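Local coordinates for protein exoglucanase A (Cellulomonas fimi, PDB 7CBD) that hydrolyses beta-1,4-glucosidic linkages of cellulose with inversion of anomeric configuration, releasing cellobiose, by means of its glycoside hydrolase family 6 catalytic domain, at residues Q381-F393 with L402-Q414. Numbering follows the deposited sequence.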
loop_
_atom_site.group_PDB
_atom_site.type_symbol
_atom_site.label_atom_id
_atom_site.label_comp_id
_atom_site.label_asym_id
_atom_site.label_seq_id
_atom_site.Cartn_x
_atom_site.Cartn_y
_atom_site.Cartn_z
ATOM N N GLN A 381 -15.302 -7.370 -15.926
ATOM C CA GLN A 381 -15.230 -6.244 -15.009
ATOM C C GLN A 381 -15.252 -4.904 -15.730
ATOM O O GLN A 381 -15.385 -3.866 -15.076
ATOM C CB GLN A 381 -13.958 -6.331 -14.160
ATOM C CG GLN A 381 -13.900 -7.537 -13.253
ATOM C CD GLN A 381 -12.825 -7.395 -12.206
ATOM O OE1 GLN A 381 -12.472 -6.279 -11.814
ATOM N NE2 GLN A 381 -12.293 -8.519 -11.745
ATOM N N GLY A 382 -15.133 -4.902 -17.056
ATOM C CA GLY A 382 -14.988 -3.653 -17.779
ATOM C C GLY A 382 -13.709 -2.911 -17.471
ATOM O O GLY A 382 -13.619 -1.710 -17.748
ATOM N N LYS A 383 -12.715 -3.591 -16.901
ATOM C CA LYS A 383 -11.453 -2.946 -16.579
ATOM C C LYS A 383 -10.664 -2.668 -17.852
ATOM O O LYS A 383 -10.787 -3.377 -18.856
ATOM C CB LYS A 383 -10.624 -3.830 -15.650
ATOM C CG LYS A 383 -10.657 -3.398 -14.194
ATOM C CD LYS A 383 -10.076 -4.481 -13.311
ATOM C CE LYS A 383 -10.058 -4.068 -11.855
ATOM N NZ LYS A 383 -9.976 -5.260 -10.973
ATOM N N ARG A 384 -9.836 -1.633 -17.794
ATOM C CA ARG A 384 -9.091 -1.144 -18.943
ATOM C C ARG A 384 -7.602 -1.409 -18.775
ATOM O O ARG A 384 -7.096 -1.583 -17.661
ATOM C CB ARG A 384 -9.336 0.352 -19.131
ATOM C CG ARG A 384 -10.802 0.708 -19.116
ATOM C CD ARG A 384 -11.516 0.008 -20.256
ATOM N NE ARG A 384 -11.009 0.462 -21.545
ATOM C CZ ARG A 384 -11.362 1.606 -22.124
ATOM N NH1 ARG A 384 -12.233 2.413 -21.532
ATOM N NH2 ARG A 384 -10.844 1.945 -23.294
ATOM N N PHE A 385 -6.907 -1.415 -19.908
ATOM C CA PHE A 385 -5.507 -1.814 -19.981
ATOM C C PHE A 385 -4.601 -0.612 -19.741
ATOM O O PHE A 385 -4.748 0.424 -20.395
ATOM C CB PHE A 385 -5.231 -2.386 -21.372
ATOM C CG PHE A 385 -3.807 -2.828 -21.593
ATOM C CD1 PHE A 385 -3.120 -3.537 -20.624
ATOM C CD2 PHE A 385 -3.169 -2.561 -22.798
ATOM C CE1 PHE A 385 -1.816 -3.952 -20.844
ATOM C CE2 PHE A 385 -1.867 -2.979 -23.025
ATOM C CZ PHE A 385 -1.192 -3.676 -22.048
ATOM N N ASP A 386 -3.660 -0.756 -18.812
ATOM C CA ASP A 386 -2.672 0.274 -18.514
ATOM C C ASP A 386 -1.305 -0.251 -18.928
ATOM O O ASP A 386 -0.849 -1.273 -18.408
ATOM C CB ASP A 386 -2.679 0.594 -17.017
ATOM C CG ASP A 386 -1.891 1.856 -16.669
ATOM O OD1 ASP A 386 -0.833 2.128 -17.279
ATOM O OD2 ASP A 386 -2.339 2.583 -15.764
ATOM N N ARG A 387 -0.650 0.454 -19.850
ATOM C CA ARG A 387 0.629 -0.018 -20.365
ATOM C C ARG A 387 1.740 -0.003 -19.324
ATOM O O ARG A 387 2.787 -0.612 -19.560
ATOM C CB ARG A 387 1.023 0.754 -21.623
ATOM C CG ARG A 387 0.101 0.483 -22.797
ATOM C CD ARG A 387 0.784 0.727 -24.127
ATOM N NE ARG A 387 1.756 -0.321 -24.428
ATOM C CZ ARG A 387 2.664 -0.258 -25.399
ATOM N NH1 ARG A 387 3.502 -1.267 -25.582
ATOM N NH2 ARG A 387 2.741 0.817 -26.174
ATOM N N MET A 388 1.538 0.637 -18.169
ATOM C CA MET A 388 2.526 0.486 -17.105
ATOM C C MET A 388 2.603 -0.947 -16.588
ATOM O O MET A 388 3.583 -1.307 -15.922
ATOM C CB MET A 388 2.254 1.475 -15.978
ATOM C CG MET A 388 2.564 2.912 -16.382
ATOM S SD MET A 388 4.309 3.178 -16.752
ATOM C CE MET A 388 5.014 3.151 -15.106
ATOM N N CYS A 389 1.603 -1.773 -16.897
ATOM C CA CYS A 389 1.580 -3.189 -16.557
ATOM C C CYS A 389 2.072 -4.061 -17.703
ATOM O O CYS A 389 2.059 -5.292 -17.588
ATOM C CB CYS A 389 0.151 -3.597 -16.198
ATOM S SG CYS A 389 -0.550 -2.669 -14.836
ATOM N N ASP A 390 2.498 -3.440 -18.804
ATOM C CA ASP A 390 2.816 -4.111 -20.057
ATOM C C ASP A 390 4.314 -4.369 -20.137
ATOM O O ASP A 390 5.098 -3.402 -20.192
ATOM C CB ASP A 390 2.381 -3.166 -21.175
ATOM C CG ASP A 390 2.615 -3.703 -22.577
ATOM O OD1 ASP A 390 3.217 -4.783 -22.776
ATOM O OD2 ASP A 390 2.193 -2.985 -23.506
ATOM N N PRO A 391 4.759 -5.631 -20.167
ATOM C CA PRO A 391 6.206 -5.905 -20.276
ATOM C C PRO A 391 6.855 -5.372 -21.544
ATOM O O PRO A 391 8.091 -5.301 -21.599
ATOM C CB PRO A 391 6.285 -7.441 -20.229
ATOM C CG PRO A 391 4.996 -7.877 -19.614
ATOM C CD PRO A 391 3.972 -6.868 -20.042
ATOM N N THR A 392 6.078 -5.014 -22.564
ATOM C CA THR A 392 6.636 -4.544 -23.828
ATOM C C THR A 392 6.781 -3.034 -23.882
ATOM O O THR A 392 7.297 -2.516 -24.876
ATOM C CB THR A 392 5.783 -4.987 -25.029
ATOM O OG1 THR A 392 4.576 -4.211 -25.090
ATOM C CG2 THR A 392 5.458 -6.469 -24.968
ATOM N N PHE A 393 6.331 -2.314 -22.859
ATOM C CA PHE A 393 6.191 -0.866 -22.947
ATOM C C PHE A 393 7.446 -0.176 -22.426
ATOM O O PHE A 393 7.853 -0.392 -21.278
ATOM C CB PHE A 393 4.961 -0.428 -22.149
ATOM C CG PHE A 393 4.684 1.060 -22.182
ATOM C CD1 PHE A 393 4.521 1.734 -23.386
ATOM C CD2 PHE A 393 4.554 1.777 -21.002
ATOM C CE1 PHE A 393 4.244 3.098 -23.409
ATOM C CE2 PHE A 393 4.273 3.136 -21.015
ATOM C CZ PHE A 393 4.121 3.798 -22.219
ATOM N N LEU A 402 11.990 0.093 -20.144
ATOM C CA LEU A 402 10.928 -0.901 -20.039
ATOM C C LEU A 402 10.377 -0.974 -18.617
ATOM O O LEU A 402 11.080 -0.721 -17.635
ATOM C CB LEU A 402 11.455 -2.275 -20.440
ATOM C CG LEU A 402 11.703 -2.484 -21.937
ATOM C CD1 LEU A 402 12.490 -3.758 -22.185
ATOM C CD2 LEU A 402 10.388 -2.510 -22.722
ATOM N N THR A 403 9.095 -1.348 -18.523
ATOM C CA THR A 403 8.419 -1.398 -17.232
ATOM C C THR A 403 9.011 -2.456 -16.313
ATOM O O THR A 403 8.908 -2.332 -15.084
ATOM C CB THR A 403 6.944 -1.744 -17.423
ATOM O OG1 THR A 403 6.847 -2.999 -18.107
ATOM C CG2 THR A 403 6.202 -0.662 -18.210
ATOM N N GLY A 404 9.581 -3.520 -16.871
ATOM C CA GLY A 404 9.910 -4.658 -16.038
ATOM C C GLY A 404 8.704 -5.311 -15.401
ATOM O O GLY A 404 8.846 -5.997 -14.389
ATOM N N ALA A 405 7.515 -5.136 -15.975
ATOM C CA ALA A 405 6.310 -5.714 -15.391
ATOM C C ALA A 405 6.295 -7.233 -15.557
ATOM O O ALA A 405 6.839 -7.783 -16.518
ATOM C CB ALA A 405 5.066 -5.106 -16.039
ATOM N N THR A 406 5.658 -7.913 -14.601
ATOM C CA THR A 406 5.562 -9.374 -14.648
ATOM C C THR A 406 4.542 -9.788 -15.708
ATOM O O THR A 406 3.404 -9.305 -15.683
ATOM C CB THR A 406 5.169 -9.931 -13.271
ATOM O OG1 THR A 406 6.070 -9.434 -12.269
ATOM C CG2 THR A 406 5.226 -11.448 -13.267
ATOM N N PRO A 407 4.913 -10.639 -16.666
ATOM C CA PRO A 407 3.969 -11.037 -17.717
ATOM C C PRO A 407 2.886 -11.955 -17.177
ATOM O O PRO A 407 2.970 -12.493 -16.071
ATOM C CB PRO A 407 4.838 -11.792 -18.730
ATOM C CG PRO A 407 6.231 -11.424 -18.410
ATOM C CD PRO A 407 6.265 -11.152 -16.932
ATOM N N ASN A 408 1.865 -12.154 -18.011
ATOM C CA ASN A 408 0.754 -13.056 -17.702
ATOM C C ASN A 408 -0.005 -12.634 -16.447
ATOM O O ASN A 408 -0.452 -13.469 -15.660
ATOM C CB ASN A 408 1.202 -14.518 -17.645
ATOM C CG ASN A 408 1.638 -15.027 -18.994
ATOM O OD1 ASN A 408 0.908 -14.890 -19.975
ATOM N ND2 ASN A 408 2.831 -15.609 -19.061
ATOM N N ALA A 409 -0.168 -11.319 -16.270
ATOM C CA ALA A 409 -0.822 -10.768 -15.085
ATOM C C ALA A 409 -2.326 -10.661 -15.304
ATOM O O ALA A 409 -2.756 -10.156 -16.347
ATOM C CB ALA A 409 -0.279 -9.380 -14.790
ATOM N N PRO A 410 -3.145 -11.077 -14.343
ATOM C CA PRO A 410 -4.597 -10.903 -14.453
ATOM C C PRO A 410 -5.008 -9.503 -13.994
ATOM O O PRO A 410 -4.178 -8.678 -13.620
ATOM C CB PRO A 410 -5.128 -11.968 -13.495
ATOM C CG PRO A 410 -4.110 -12.016 -12.410
ATOM C CD PRO A 410 -2.768 -11.767 -13.094
ATOM N N LEU A 411 -6.318 -9.253 -14.025
ATOM C CA LEU A 411 -6.855 -7.963 -13.613
ATOM C C LEU A 411 -6.495 -7.674 -12.160
ATOM O O LEU A 411 -6.243 -8.579 -11.360
ATOM C CB LEU A 411 -8.380 -7.956 -13.724
ATOM C CG LEU A 411 -9.030 -8.104 -15.099
ATOM C CD1 LEU A 411 -10.551 -8.104 -14.962
ATOM C CD2 LEU A 411 -8.571 -7.001 -16.045
ATOM N N ALA A 412 -6.472 -6.387 -11.820
ATOM C CA ALA A 412 -6.188 -5.977 -10.452
ATOM C C ALA A 412 -7.094 -6.713 -9.474
ATOM O O ALA A 412 -8.300 -6.839 -9.699
ATOM C CB ALA A 412 -6.401 -4.470 -10.323
ATOM N N GLY A 413 -6.500 -7.227 -8.396
ATOM C CA GLY A 413 -7.240 -7.941 -7.382
ATOM C C GLY A 413 -7.363 -9.433 -7.609
ATOM O O GLY A 413 -7.717 -10.161 -6.674
ATOM N N GLN A 414 -7.092 -9.907 -8.821
ATOM C CA GLN A 414 -7.144 -11.329 -9.114
ATOM C C GLN A 414 -5.848 -12.014 -8.689
ATOM O O GLN A 414 -4.783 -11.392 -8.604
ATOM C CB GLN A 414 -7.392 -11.548 -10.607
ATOM C CG GLN A 414 -8.732 -11.009 -11.082
ATOM C CD GLN A 414 -9.899 -11.717 -10.428
ATOM O OE1 GLN A 414 -10.058 -12.928 -10.566
ATOM N NE2 GLN A 414 -10.721 -10.968 -9.707
HETATM O O HOH W 1 -10.544 -8.161 -9.418
HETATM O O HOH W 2 2.091 -6.832 -15.163
HETATM O O HOH W 3 9.709 -5.219 -19.312
#
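Thr-403 meets the turn at Asp-390 with both branches of its side chain, a compact example of how two loops with little regular structure can be joined. With chi1 at 58°, Thr-403 OG1 sits between its own backbone N and carbonyl carbon, from where it donates to Asp-390 O at 2.8 Å, well above the carbonyl plane. Phe-393 N reaches that oxygen from the opposite face, closing a type I turn. OG1 also accepts from Ala-405 N, while Thr-403 CG2 lies 3.5 Å from Met-388 O and touches the edge of the Phe-393 ring. Ala-405 CB packs 3.4 Å from Cys-389 O, completing the tight, largely buried part.

The outer side is looser: Pro-391 CG rests 3.9 Å from Pro-407 CG, and a water bridges Pro-391 O to Gly-404 N. Another water links Cys-389 O to Thr-406 O. At the far end, in the conformers described, the extended Lys-383 chain runs past Leu-411, its NZ donating to Ala-412 O (2.6 Å) and Gln-381 OE1, and a water joins Gln-381 NE2, Gln-414 NE2 and Ala-412 O. Leu-411 CD1 lies 3.6 Å from Gln-381 CD.

Cys-389, disulfide-bonded to Cys-335, lies about 5 Å, side chain to side chain, from Asp-371, a predicted active-site residue; Pro-410 O bonds to neighbouring Ser-370. With an ST turn docked on an Asx and type I turn, both loops probably lie beside the active site of the family 6 distorted beta/alpha barrel.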